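Local coordinates for protein amine Dehydrogenase (Pseudomonas putida, PDB 1JMX) that probably serves as the beta-propeller subunit of a quinohemoprotein complex that oxidatively deaminates primary amines and passes the electrons on through heme c, at residues Q248-L253 / Y280-R285; Y19-H24 / C37-K42; A108-T113 / R126-S131. All coordinates share one frame; numbering follows the deposited sequence.

Contact 1 of 3, residues Q248-L253 / Y280-R285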
ATOM      1  N   GLN B 248     -11.319  30.431  -7.269  1.00 22.91           N
ATOM      2  CA  GLN B 248     -10.408  30.989  -8.250  1.00 23.98           C
ATOM      3  C   GLN B 248      -9.070  30.267  -8.285  1.00 23.69           C
ATOM      4  O   GLN B 248      -8.461  30.026  -7.239  1.00 24.88           O
ATOM      5  CB  GLN B 248     -10.193  32.487  -8.008  1.00 26.04           C
ATOM      6  CG  GLN B 248      -9.008  32.860  -7.144  1.00 28.28           C
ATOM      7  CD  GLN B 248      -8.253  34.031  -7.738  1.00 31.27           C
ATOM      8  OE1 GLN B 248      -8.677  35.186  -7.616  1.00 31.82           O
ATOM      9  NE2 GLN B 248      -7.154  33.738  -8.433  1.00 32.34           N
ATOM     10  N   GLU B 249      -8.629  29.904  -9.488  1.00 22.67           N
ATOM     11  CA  GLU B 249      -7.343  29.230  -9.656  1.00 23.00           C
ATOM     12  C   GLU B 249      -6.235  30.276  -9.519  1.00 23.69           C
ATOM     13  O   GLU B 249      -6.367  31.395 -10.028  1.00 24.42           O
ATOM     14  CB  GLU B 249      -7.271  28.540 -11.016  1.00 22.62           C
ATOM     15  CG  GLU B 249      -8.266  27.407 -11.186  1.00 23.24           C
ATOM     16  CD  GLU B 249      -9.697  27.890 -11.314  1.00 25.00           C
ATOM     17  OE1 GLU B 249      -9.930  28.897 -12.017  1.00 28.08           O
ATOM     18  OE2 GLU B 249     -10.598  27.262 -10.727  1.00 24.28           O
ATOM     19  N   PHE B 250      -5.160  29.929  -8.813  1.00 23.39           N
ATOM     20  CA  PHE B 250      -4.060  30.872  -8.593  1.00 23.00           C
ATOM     21  C   PHE B 250      -2.671  30.436  -9.068  1.00 22.87           C
ATOM     22  O   PHE B 250      -1.677  31.092  -8.759  1.00 20.96           O
ATOM     23  CB  PHE B 250      -3.993  31.267  -7.109  1.00 21.39           C
ATOM     24  CG  PHE B 250      -3.728  30.114  -6.177  1.00 19.83           C
ATOM     25  CD1 PHE B 250      -2.424  29.778  -5.817  1.00 19.95           C
ATOM     26  CD2 PHE B 250      -4.780  29.380  -5.637  1.00 19.10           C
ATOM     27  CE1 PHE B 250      -2.173  28.729  -4.935  1.00 19.48           C
ATOM     28  CE2 PHE B 250      -4.538  28.327  -4.751  1.00 18.02           C
ATOM     29  CZ  PHE B 250      -3.232  28.003  -4.400  1.00 18.56           C
ATOM     30  N   ALA B 251      -2.607  29.344  -9.822  1.00 24.52           N
ATOM     31  CA  ALA B 251      -1.324  28.843 -10.299  1.00 25.68           C
ATOM     32  C   ALA B 251      -1.417  27.499 -11.005  1.00 26.21           C
ATOM     33  O   ALA B 251      -2.306  26.692 -10.726  1.00 25.77           O
ATOM     34  CB  ALA B 251      -0.359  28.711  -9.127  1.00 25.61           C
ATOM     35  N   ASP B 252      -0.491  27.263 -11.929  1.00 26.25           N
ATOM     36  CA  ASP B 252      -0.448  25.982 -12.602  1.00 27.44           C
ATOM     37  C   ASP B 252       0.265  25.074 -11.608  1.00 25.11           C
ATOM     38  O   ASP B 252       1.240  25.479 -10.976  1.00 23.79           O
ATOM     39  CB  ASP B 252       0.339  26.043 -13.917  1.00 32.03           C
ATOM     40  CG  ASP B 252       0.351  24.702 -14.642  1.00 37.50           C
ATOM     41  OD1 ASP B 252       1.378  23.990 -14.584  1.00 41.50           O
ATOM     42  OD2 ASP B 252      -0.687  24.331 -15.238  1.00 39.73           O
ATOM     43  N   LEU B 253      -0.275  23.879 -11.423  1.00 22.81           N
ATOM     44  CA  LEU B 253       0.285  22.903 -10.500  1.00 22.74           C
ATOM     45  C   LEU B 253       1.651  22.349 -10.927  1.00 22.67           C
ATOM     46  O   LEU B 253       1.767  21.679 -11.957  1.00 22.97           O
ATOM     47  CB  LEU B 253      -0.714  21.756 -10.326  1.00 21.27           C
ATOM     48  CG  LEU B 253      -0.580  20.707  -9.219  1.00 20.90           C
ATOM     49  CD1 LEU B 253      -1.877  19.926  -9.149  1.00 19.85           C
ATOM     50  CD2 LEU B 253       0.599  19.770  -9.463  1.00 21.00           C
ATOM     51  N   TYR B 280       2.173  32.852  -3.396  1.00 17.28           N
ATOM     52  CA  TYR B 280       1.601  33.193  -4.691  1.00 18.64           C
ATOM     53  C   TYR B 280       0.879  34.521  -4.751  1.00 20.79           C
ATOM     54  O   TYR B 280       0.310  34.986  -3.762  1.00 21.87           O
ATOM     55  CB  TYR B 280       0.616  32.120  -5.149  1.00 16.82           C
ATOM     56  CG  TYR B 280       1.274  30.858  -5.597  1.00 15.94           C
ATOM     57  CD1 TYR B 280       1.663  29.891  -4.675  1.00 14.97           C
ATOM     58  CD2 TYR B 280       1.537  30.636  -6.939  1.00 14.56           C
ATOM     59  CE1 TYR B 280       2.306  28.734  -5.080  1.00 15.50           C
ATOM     60  CE2 TYR B 280       2.179  29.482  -7.357  1.00 16.10           C
ATOM     61  CZ  TYR B 280       2.564  28.535  -6.423  1.00 16.25           C
ATOM     62  OH  TYR B 280       3.225  27.409  -6.829  1.00 16.00           O
ATOM     63  N   ASP B 281       0.841  35.078  -5.956  1.00 21.62           N
ATOM     64  CA  ASP B 281       0.154  36.326  -6.225  1.00 22.30           C
ATOM     65  C   ASP B 281      -1.155  35.866  -6.858  1.00 22.33           C
ATOM     66  O   ASP B 281      -1.142  35.304  -7.947  1.00 21.39           O
ATOM     67  CB  ASP B 281       0.962  37.147  -7.230  1.00 23.97           C
ATOM     68  CG  ASP B 281       0.426  38.543  -7.407  1.00 24.22           C
ATOM     69  OD1 ASP B 281      -0.768  38.697  -7.741  1.00 22.76           O
ATOM     70  OD2 ASP B 281       1.212  39.492  -7.211  1.00 25.98           O
ATOM     71  N   LEU B 282      -2.269  36.044  -6.150  1.00 24.45           N
ATOM     72  CA  LEU B 282      -3.583  35.621  -6.654  1.00 26.34           C
ATOM     73  C   LEU B 282      -3.973  36.306  -7.959  1.00 28.40           C
ATOM     74  O   LEU B 282      -4.441  35.658  -8.897  1.00 29.35           O
ATOM     75  CB  LEU B 282      -4.692  35.903  -5.631  1.00 26.07           C
ATOM     76  CG  LEU B 282      -5.079  34.944  -4.505  1.00 25.50           C
ATOM     77  CD1 LEU B 282      -5.451  33.579  -5.051  1.00 25.26           C
ATOM     78  CD2 LEU B 282      -3.952  34.850  -3.528  1.00 27.73           C
ATOM     79  N   LYS B 283      -3.854  37.629  -7.976  1.00 30.96           N
ATOM     80  CA  LYS B 283      -4.205  38.431  -9.146  1.00 33.58           C
ATOM     81  C   LYS B 283      -3.425  37.951 -10.377  1.00 32.81           C
ATOM     82  O   LYS B 283      -4.017  37.541 -11.388  1.00 32.77           O
ATOM     83  CB  LYS B 283      -3.914  39.920  -8.861  1.00 36.16           C
ATOM     84  CG  LYS B 283      -4.318  40.888  -9.982  1.00 41.08           C
ATOM     85  CD  LYS B 283      -3.921  42.349  -9.667  1.00 44.20           C
ATOM     86  CE  LYS B 283      -2.523  42.739 -10.189  1.00 46.25           C
ATOM     87  NZ  LYS B 283      -2.465  42.918 -11.687  1.00 47.31           N
ATOM     88  N   GLN B 284      -2.100  37.925 -10.243  1.00 32.29           N
ATOM     89  CA  GLN B 284      -1.213  37.513 -11.328  1.00 32.31           C
ATOM     90  C   GLN B 284      -1.110  36.015 -11.565  1.00 31.25           C
ATOM     91  O   GLN B 284      -0.546  35.599 -12.576  1.00 31.51           O
ATOM     92  CB  GLN B 284       0.186  38.094 -11.122  1.00 34.15           C
ATOM     93  CG  GLN B 284       0.219  39.621 -11.101  1.00 38.73           C
ATOM     94  CD  GLN B 284       1.619  40.182 -11.309  1.00 41.38           C
ATOM     95  OE1 GLN B 284       1.976  40.596 -12.424  1.00 43.54           O
ATOM     96  NE2 GLN B 284       2.423  40.195 -10.244  1.00 42.40           N
ATOM     97  N   ARG B 285      -1.663  35.210 -10.657  1.00 30.68           N
ATOM     98  CA  ARG B 285      -1.609  33.746 -10.767  1.00 30.05           C
ATOM     99  C   ARG B 285      -0.150  33.326 -10.920  1.00 29.35           C
ATOM    100  O   ARG B 285       0.172  32.369 -11.633  1.00 28.00           O
ATOM    101  CB  ARG B 285      -2.390  33.277 -11.985  1.00 31.51           C
ATOM    102  CG  ARG B 285      -3.900  33.451 -11.924  1.00 34.43           C
ATOM    103  CD  ARG B 285      -4.476  32.654 -13.073  1.00 37.59           C
ATOM    104  NE  ARG B 285      -5.929  32.695 -13.182  1.00 42.34           N
ATOM    105  CZ  ARG B 285      -6.644  31.752 -13.798  1.00 44.29           C
ATOM    106  NH1 ARG B 285      -6.038  30.696 -14.347  1.00 45.48           N
ATOM    107  NH2 ARG B 285      -7.965  31.874 -13.902  1.00 45.75           N
TER
HETATM  108  O   HOH W   1      -8.568  29.164 -14.775  1.00 27.04           O
HETATM  109  O   HOH W   2       3.656  26.483  -9.402  1.00 45.96           O

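Contact 2 of 3, residues Y19-H24 / C37-K42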
ATOM      1  N   TYR B  19       0.886  14.230  19.741  1.00 22.11           N
ATOM      2  CA  TYR B  19       0.558  12.813  19.830  1.00 22.93           C
ATOM      3  C   TYR B  19       0.148  12.050  21.063  1.00 26.16           C
ATOM      4  O   TYR B  19      -0.973  11.487  21.044  1.00 31.68           O
ATOM      5  CB  TYR B  19       1.449  11.897  19.003  1.00 21.66           C
ATOM      6  CG  TYR B  19       0.563  10.898  18.296  1.00 17.22           C
ATOM      7  CD1 TYR B  19       0.216  11.081  16.966  1.00 14.54           C
ATOM      8  CD2 TYR B  19      -0.028   9.832  18.994  1.00 16.18           C
ATOM      9  CE1 TYR B  19      -0.690  10.248  16.346  1.00 15.49           C
ATOM     10  CE2 TYR B  19      -0.941   8.996  18.384  1.00 14.63           C
ATOM     11  CZ  TYR B  19      -1.266   9.211  17.058  1.00 13.65           C
ATOM     12  OH  TYR B  19      -2.165   8.391  16.432  1.00 14.88           O
ATOM     13  N   PRO B  20       1.011  11.957  22.115  1.00 23.58           N
ATOM     14  CA  PRO B  20       0.589  11.191  23.307  1.00 21.41           C
ATOM     15  C   PRO B  20      -0.919  11.432  23.485  1.00 19.97           C
ATOM     16  O   PRO B  20      -1.732  10.579  23.116  1.00 20.69           O
ATOM     17  CB  PRO B  20       1.455  11.792  24.415  1.00 21.61           C
ATOM     18  CG  PRO B  20       2.692  12.162  23.698  1.00 19.55           C
ATOM     19  CD  PRO B  20       2.188  12.785  22.414  1.00 20.48           C
ATOM     20  N   ASN B  21      -1.260  12.683  23.782  1.00 17.96           N
ATOM     21  CA  ASN B  21      -2.634  13.158  23.899  1.00 15.71           C
ATOM     22  C   ASN B  21      -2.622  14.506  24.587  1.00 14.75           C
ATOM     23  O   ASN B  21      -3.341  14.723  25.548  1.00 15.20           O
ATOM     24  CB  ASN B  21      -3.543  12.176  24.640  1.00 15.46           C
ATOM     25  CG  ASN B  21      -4.978  12.261  24.168  1.00 14.64           C
ATOM     26  OD1 ASN B  21      -5.256  12.858  23.130  1.00 13.05           O
ATOM     27  ND2 ASN B  21      -5.892  11.656  24.911  1.00 14.38           N
ATOM     28  N   ASN B  22      -1.792  15.412  24.082  1.00 14.65           N
ATOM     29  CA  ASN B  22      -1.666  16.742  24.667  1.00 15.27           C
ATOM     30  C   ASN B  22      -2.308  17.821  23.815  1.00 14.73           C
ATOM     31  O   ASN B  22      -2.443  17.690  22.599  1.00 15.36           O
ATOM     32  CB  ASN B  22      -0.193  17.163  24.824  1.00 15.92           C
ATOM     33  CG  ASN B  22       0.696  16.071  25.367  1.00 18.60           C
ATOM     34  OD1 ASN B  22       0.327  15.343  26.291  1.00 20.54           O
ATOM     35  ND2 ASN B  22       1.903  15.967  24.803  1.00 19.50           N
ATOM     36  N   LEU B  23      -2.654  18.910  24.482  1.00 14.54           N
ATOM     37  CA  LEU B  23      -3.195  20.091  23.840  1.00 15.50           C
ATOM     38  C   LEU B  23      -2.285  21.136  24.451  1.00 15.32           C
ATOM     39  O   LEU B  23      -2.213  21.269  25.669  1.00 17.24           O
ATOM     40  CB  LEU B  23      -4.652  20.345  24.234  1.00 16.02           C
ATOM     41  CG  LEU B  23      -5.341  21.557  23.588  1.00 18.54           C
ATOM     42  CD1 LEU B  23      -6.846  21.382  23.650  1.00 19.02           C
ATOM     43  CD2 LEU B  23      -4.934  22.864  24.275  1.00 19.24           C
ATOM     44  N   HIS B  24      -1.522  21.814  23.609  1.00 15.38           N
ATOM     45  CA  HIS B  24      -0.600  22.829  24.078  1.00 13.97           C
ATOM     46  C   HIS B  24      -1.071  24.211  23.718  1.00 14.31           C
ATOM     47  O   HIS B  24      -1.672  24.421  22.668  1.00 15.11           O
ATOM     48  CB  HIS B  24       0.778  22.605  23.468  1.00 13.67           C
ATOM     49  CG  HIS B  24       1.340  21.251  23.744  1.00 13.21           C
ATOM     50  ND1 HIS B  24       1.427  20.271  22.782  1.00 14.23           N
ATOM     51  CD2 HIS B  24       1.829  20.706  24.882  1.00 13.88           C
ATOM     52  CE1 HIS B  24       1.946  19.181  23.316  1.00 14.55           C
ATOM     53  NE2 HIS B  24       2.198  19.418  24.589  1.00 15.61           N
ATOM     54  N   CYS B  37      -2.014  20.710  28.353  1.00 19.72           N
ATOM     55  CA  CYS B  37      -3.129  20.018  28.977  1.00 19.04           C
ATOM     56  C   CYS B  37      -3.120  18.588  28.474  1.00 19.44           C
ATOM     57  O   CYS B  37      -2.955  18.349  27.282  1.00 20.12           O
ATOM     58  CB  CYS B  37      -4.477  20.643  28.573  1.00 18.86           C
ATOM     59  SG  CYS B  37      -4.871  22.346  29.109  1.00 18.80           S
ATOM     60  N   VAL B  38      -3.249  17.634  29.382  1.00 20.05           N
ATOM     61  CA  VAL B  38      -3.321  16.244  28.968  1.00 20.39           C
ATOM     62  C   VAL B  38      -4.802  15.999  28.665  1.00 20.24           C
ATOM     63  O   VAL B  38      -5.686  16.423  29.418  1.00 20.20           O
ATOM     64  CB  VAL B  38      -2.822  15.285  30.061  1.00 20.55           C
ATOM     65  CG1 VAL B  38      -2.958  13.849  29.604  1.00 19.66           C
ATOM     66  CG2 VAL B  38      -1.373  15.587  30.381  1.00 21.80           C
ATOM     67  N   MET B  39      -5.064  15.395  27.513  1.00 19.07           N
ATOM     68  CA  MET B  39      -6.420  15.112  27.095  1.00 16.71           C
ATOM     69  C   MET B  39      -6.884  13.713  27.467  1.00 15.54           C
ATOM     70  O   MET B  39      -6.086  12.785  27.606  1.00 15.47           O
ATOM     71  CB  MET B  39      -6.583  15.384  25.603  1.00 17.52           C
ATOM     72  CG  MET B  39      -6.486  16.855  25.278  1.00 16.98           C
ATOM     73  SD  MET B  39      -7.034  17.199  23.631  1.00 20.64           S
ATOM     74  CE  MET B  39      -5.762  16.341  22.683  1.00 18.39           C
ATOM     75  N   PRO B  40      -8.198  13.561  27.678  1.00 14.66           N
ATOM     76  CA  PRO B  40      -8.785  12.278  28.047  1.00 14.49           C
ATOM     77  C   PRO B  40      -8.825  11.274  26.904  1.00 14.01           C
ATOM     78  O   PRO B  40      -8.861  11.635  25.730  1.00 12.68           O
ATOM     79  CB  PRO B  40     -10.185  12.675  28.492  1.00 13.80           C
ATOM     80  CG  PRO B  40     -10.499  13.813  27.581  1.00 14.29           C
ATOM     81  CD  PRO B  40      -9.234  14.609  27.597  1.00 14.69           C
ATOM     82  N   ASP B  41      -8.830  10.006  27.283  1.00 13.96           N
ATOM     83  CA  ASP B  41      -8.879   8.893  26.348  1.00 16.68           C
ATOM     84  C   ASP B  41      -7.675   8.801  25.402  1.00 15.58           C
ATOM     85  O   ASP B  41      -6.533   8.934  25.853  1.00 14.89           O
ATOM     86  CB  ASP B  41     -10.231   8.883  25.626  1.00 16.56           C
ATOM     87  CG  ASP B  41     -11.400   8.737  26.597  1.00 17.75           C
ATOM     88  OD1 ASP B  41     -11.214   8.126  27.673  1.00 16.49           O
ATOM     89  OD2 ASP B  41     -12.500   9.247  26.296  1.00 19.08           O
ATOM     90  N   LYS B  42      -7.917   8.565  24.115  1.00 16.09           N
ATOM     91  CA  LYS B  42      -6.828   8.430  23.153  1.00 15.29           C
ATOM     92  C   LYS B  42      -6.848   9.516  22.078  1.00 14.92           C
ATOM     93  O   LYS B  42      -7.880  10.123  21.826  1.00 14.38           O
ATOM     94  CB  LYS B  42      -6.873   7.036  22.520  1.00 16.91           C
ATOM     95  CG  LYS B  42      -6.739   5.891  23.529  1.00 20.62           C
ATOM     96  CD  LYS B  42      -5.321   5.826  24.090  1.00 25.57           C
ATOM     97  CE  LYS B  42      -5.197   4.905  25.308  1.00 30.01           C
ATOM     98  NZ  LYS B  42      -5.376   3.446  24.998  1.00 34.18           N
TER

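Contact 3 of 3, residues A108-T113 / R126-S131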
ATOM      1  N   ALA B 108     -22.079  17.327  14.488  1.00 11.73           N
ATOM      2  CA  ALA B 108     -21.128  16.328  14.043  1.00 12.09           C
ATOM      3  C   ALA B 108     -21.824  15.369  13.104  1.00 12.11           C
ATOM      4  O   ALA B 108     -22.918  14.902  13.408  1.00 13.47           O
ATOM      5  CB  ALA B 108     -20.574  15.569  15.240  1.00 11.39           C
ATOM      6  N   THR B 109     -21.274  15.152  11.913  1.00 12.39           N
ATOM      7  CA  THR B 109     -21.922  14.175  11.056  1.00 13.44           C
ATOM      8  C   THR B 109     -21.252  12.837  11.354  1.00 13.07           C
ATOM      9  O   THR B 109     -20.026  12.749  11.499  1.00 13.14           O
ATOM     10  CB  THR B 109     -21.987  14.541   9.535  1.00 13.93           C
ATOM     11  OG1 THR B 109     -21.159  13.665   8.776  1.00 18.82           O
ATOM     12  CG2 THR B 109     -21.636  15.963   9.285  1.00 10.99           C
ATOM     13  N   VAL B 110     -22.095  11.842  11.600  1.00 11.91           N
ATOM     14  CA  VAL B 110     -21.672  10.504  11.952  1.00 10.07           C
ATOM     15  C   VAL B 110     -21.928   9.492  10.847  1.00  9.77           C
ATOM     16  O   VAL B 110     -23.053   9.361  10.358  1.00 10.25           O
ATOM     17  CB  VAL B 110     -22.411  10.025  13.235  1.00 10.18           C
ATOM     18  CG1 VAL B 110     -21.950   8.644  13.628  1.00  7.79           C
ATOM     19  CG2 VAL B 110     -22.198  11.008  14.381  1.00  7.81           C
ATOM     20  N   ASN B 111     -20.859   8.811  10.444  1.00  8.96           N
ATOM     21  CA  ASN B 111     -20.905   7.744   9.445  1.00  8.74           C
ATOM     22  C   ASN B 111     -20.917   6.498  10.337  1.00  7.76           C
ATOM     23  O   ASN B 111     -19.875   6.078  10.834  1.00  7.45           O
ATOM     24  CB  ASN B 111     -19.630   7.739   8.578  1.00 10.25           C
ATOM     25  CG  ASN B 111     -19.466   8.999   7.727  1.00 11.57           C
ATOM     26  OD1 ASN B 111     -18.401   9.232   7.159  1.00 14.33           O
ATOM     27  ND2 ASN B 111     -20.518   9.791   7.614  1.00 12.57           N
ATOM     28  N   PRO B 112     -22.102   5.921  10.592  1.00  9.07           N
ATOM     29  CA  PRO B 112     -22.173   4.738  11.447  1.00  8.69           C
ATOM     30  C   PRO B 112     -22.114   3.398  10.737  1.00  8.87           C
ATOM     31  O   PRO B 112     -22.468   3.273   9.565  1.00  9.28           O
ATOM     32  CB  PRO B 112     -23.507   4.930  12.143  1.00  8.66           C
ATOM     33  CG  PRO B 112     -24.355   5.457  11.040  1.00  8.21           C
ATOM     34  CD  PRO B 112     -23.456   6.398  10.257  1.00  8.90           C
ATOM     35  N   THR B 113     -21.637   2.398  11.461  1.00 10.59           N
ATOM     36  CA  THR B 113     -21.560   1.045  10.940  1.00 11.28           C
ATOM     37  C   THR B 113     -22.152   0.105  11.972  1.00 11.27           C
ATOM     38  O   THR B 113     -21.753   0.093  13.130  1.00 11.31           O
ATOM     39  CB  THR B 113     -20.115   0.598  10.659  1.00 12.07           C
ATOM     40  OG1 THR B 113     -19.504   1.512   9.745  1.00 15.06           O
ATOM     41  CG2 THR B 113     -20.102  -0.801  10.044  1.00  9.16           C
ATOM     42  N   ARG B 126     -25.586  10.709   9.389  1.00 10.21           N
ATOM     43  CA  ARG B 126     -26.540  11.572  10.086  1.00 11.14           C
ATOM     44  C   ARG B 126     -25.831  12.666  10.860  1.00 10.46           C
ATOM     45  O   ARG B 126     -24.722  12.474  11.327  1.00 11.40           O
ATOM     46  CB  ARG B 126     -27.409  10.758  11.060  1.00 11.10           C
ATOM     47  CG  ARG B 126     -26.617  10.067  12.153  1.00 11.89           C
ATOM     48  CD  ARG B 126     -27.484   9.220  13.052  1.00 12.05           C
ATOM     49  NE  ARG B 126     -26.652   8.407  13.934  1.00 10.69           N
ATOM     50  CZ  ARG B 126     -26.479   7.097  13.804  1.00 10.65           C
ATOM     51  NH1 ARG B 126     -27.090   6.429  12.831  1.00  9.93           N
ATOM     52  NH2 ARG B 126     -25.658   6.459  14.624  1.00 11.25           N
ATOM     53  N   LEU B 127     -26.452  13.835  10.941  1.00 11.31           N
ATOM     54  CA  LEU B 127     -25.894  14.935  11.709  1.00 11.05           C
ATOM     55  C   LEU B 127     -26.522  14.800  13.094  1.00  9.91           C
ATOM     56  O   LEU B 127     -27.710  14.525  13.215  1.00 11.67           O
ATOM     57  CB  LEU B 127     -26.292  16.289  11.105  1.00 12.21           C
ATOM     58  CG  LEU B 127     -25.704  17.524  11.805  1.00 14.31           C
ATOM     59  CD1 LEU B 127     -24.305  17.809  11.263  1.00 14.92           C
ATOM     60  CD2 LEU B 127     -26.596  18.728  11.583  1.00 16.58           C
ATOM     61  N   GLU B 128     -25.705  14.918  14.130  1.00 10.46           N
ATOM     62  CA  GLU B 128     -26.181  14.839  15.502  1.00 11.13           C
ATOM     63  C   GLU B 128     -25.826  16.151  16.183  1.00 11.15           C
ATOM     64  O   GLU B 128     -24.704  16.636  16.066  1.00 12.67           O
ATOM     65  CB  GLU B 128     -25.534  13.672  16.241  1.00 12.22           C
ATOM     66  CG  GLU B 128     -25.932  12.319  15.698  1.00 13.63           C
ATOM     67  CD  GLU B 128     -25.375  11.170  16.493  1.00 12.70           C
ATOM     68  OE1 GLU B 128     -24.390  11.344  17.234  1.00 14.33           O
ATOM     69  OE2 GLU B 128     -25.936  10.077  16.374  1.00 13.78           O
ATOM     70  N   VAL B 129     -26.810  16.744  16.848  1.00 11.90           N
ATOM     71  CA  VAL B 129     -26.630  18.005  17.541  1.00 11.24           C
ATOM     72  C   VAL B 129     -26.532  17.720  19.026  1.00 13.66           C
ATOM     73  O   VAL B 129     -27.307  16.939  19.566  1.00 15.08           O
ATOM     74  CB  VAL B 129     -27.822  18.952  17.300  1.00 11.09           C
ATOM     75  CG1 VAL B 129     -27.524  20.323  17.863  1.00 10.58           C
ATOM     76  CG2 VAL B 129     -28.148  19.035  15.816  1.00 11.48           C
ATOM     77  N   PHE B 130     -25.562  18.333  19.683  1.00 13.64           N
ATOM     78  CA  PHE B 130     -25.374  18.144  21.109  1.00 13.67           C
ATOM     79  C   PHE B 130     -25.408  19.510  21.756  1.00 14.32           C
ATOM     80  O   PHE B 130     -24.982  20.502  21.167  1.00 14.05           O
ATOM     81  CB  PHE B 130     -24.019  17.495  21.404  1.00 12.02           C
ATOM     82  CG  PHE B 130     -23.814  16.183  20.714  1.00 12.15           C
ATOM     83  CD1 PHE B 130     -23.241  16.130  19.449  1.00 11.57           C
ATOM     84  CD2 PHE B 130     -24.206  14.997  21.319  1.00 12.59           C
ATOM     85  CE1 PHE B 130     -23.066  14.915  18.799  1.00 10.57           C
ATOM     86  CE2 PHE B 130     -24.032  13.777  20.672  1.00 12.05           C
ATOM     87  CZ  PHE B 130     -23.464  13.740  19.413  1.00 11.12           C
ATOM     88  N   SER B 131     -25.988  19.563  22.941  1.00 14.63           N
ATOM     89  CA  SER B 131     -26.039  20.799  23.683  1.00 15.71           C
ATOM     90  C   SER B 131     -24.777  20.781  24.534  1.00 15.50           C
ATOM     91  O   SER B 131     -24.482  19.783  25.191  1.00 15.40           O
ATOM     92  CB  SER B 131     -27.281  20.837  24.562  1.00 14.96           C
ATOM     93  OG  SER B 131     -27.267  21.988  25.375  1.00 19.63           O
TER

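Contact 1 of 3, residues Q248-L253 / Y280-R285
Gln248 reaches Leu282 with its side-chain amide: NE2 makes a weak hydrogen bond to Leu282 O at 3.4 Å, and the same nitrogen bonds the nearby Glu249 O from above that carbonyl's plane. A bend at chi2 (136°) carries the amide beside Leu282 CD1. With an alanine here, Leu282 O would probably lose this donor and a gap would open beside the leucine methyl. Glu249 runs alongside Arg285, whose guanidinium lays a face over Glu249 O rather than aiming an N-H at it. Glu249 OE1 and Arg285 NH2, 4.0 Å apart, are joined instead through water 1, which donates to the carboxylate and accepts from the guanidinium; Glu249 OE2 is taken by Arg189 and Tyr214. Here two neighbouring blades of a beta-propeller meet: strand 245-250 edges one sheet, while strand 276-281 and the turn after it belong to the next. That turn contains an Asx motif, Asp281 OD1 accepting from Gln284 N. Phe250 turns the edge of its ring to a face of Tyr280, a T-shaped pair with centroids 5.5 Å apart and planes at 71°, while Phe250 CB packs on Leu282 CD1 at 3.4 Å. The buried Phe250 O accepts no hydrogen bond; Arg285 CA makes a CA-H...O contact with it, CA to O 3.3 Å. Farther along, water 2 links Asp252 O to Tyr280 OH, which also bonds Tyr257.

Contact 2 of 3, residues Y19-H24 / C37-K42
Leu23 and Cys37 form an antiparallel hydrogen-bonded pair, with Leu23 N to Cys37 O at 2.9 Å and Cys37 N to Leu23 O at 2.7 Å, and beyond the non-hydrogen-bonded pair Asn22-Val38 the two chains stay tied by Met39 N to Asn21 O at 2.7 Å. These bonds join strands 22-27 and 32-38, a beta hairpin at the edge of its propeller blade. Asn21 supplies the side chain that extends the grip past the strand ends. With CG swung away from the backbone N (chi1 -150°), its amide reaches the loop after Met39, where ND2 gives a weak hydrogen bond to Pro40 O at 3.1 Å; OD1 is held by Asn61 ND2. Met39 crosses both Asn21 and Leu23 at about a right angle. Its sulfur rests near Leu23 CB (SD to CB 4.0 Å), and a bend at chi3 (-66°) brings CE back toward Asn21 OD1, 3.5 Å away. Met39 and Leu23 also pack on Val59 of the following blade. Leu23 and Cys37 project from the same side of the hairpin, their CB atoms 4.4 Å apart, and Cys37 SG is bonded to Cys75 SG in a disulfide. The hairpin is thus tied to its surroundings in two ways: through the buried Asn21 amide, whose ND2 holds the loop weakly while OD1 is held from strand 56-61 of the following blade, and through the disulfide, which clips the outer strand to that same blade.

Contact 3 of 3, residues A108-T113 / R126-S131
Pro112 lies obliquely against the guanidinium of Arg126, its CG 3.4 Å from Arg126 NH1 and its CB 3.6 Å from Arg126 NH2. Val110 CG1 also approaches this group obliquely. At the guanidinium's edge and in its plane sits the carboxylate carbon of Glu128. The ring of Phe130 is likewise met at its edge, where Ala108 CB comes to 4.4 Å from CE1. Within its own strand, Arg126 forms a salt bridge with Glu128, NE to OE2 at 3.0 Å; OE2 lies near the guanidinium plane, while NE comes to it from above the carboxylate plane, 36° out. Arg126 reaches this position with CG between the backbone N and the carbonyl carbon (chi1 61°) and the chain then extended to NE. The nearby guanidinium would probably favour the ionised form of the buried Glu128; Arg126 NH1 makes a second salt bridge, to Glu89. Val110 CG2 touches the Glu128 carboxylate, 3.6 Å from Glu128 OE1. These side chains stand on an antiparallel pair of strands from one propeller blade, closed by four backbone hydrogen bonds: two between Ala108 and Glu128, two between Val110 and Arg126. The bond from Val110 N to Arg126 O is the shortest at 2.7 Å. The chain linking the strands carries residues 116 to 120, which line the heme c pocket. On the other face of the sheet Thr109 and Leu127 are non-hydrogen-bonded partners, and their branches touch at 3.8 Å between Thr109 CG2 and Leu127 CD1. Both pack on Met153, from the first strand of the following blade, while Asn111 OD1 bonds Tyr135 OH of a neighbouring subunit.

Overall arrangement
The three contacts lie at separate places in one seven-bladed beta-propeller. Contacts 2 and 3 each pair strands inside a blade, whereas contact 1 joins two consecutive blades. Along the chain they follow in series, contact 2 first, then contact 3, then contact 1. Contact 1 lies across the chain's centre from both others, its centre 38 Å from that of contact 2 and 37 Å from that of contact 3. Contacts 2 and 3 sit closer, with centres 23 Å apart and nearest atoms about 14 Å apart, yet do not touch. Contact 3 is linked to the heme c pocket through the chain: Leu116 to Tyr120, which line it, lie between its segments.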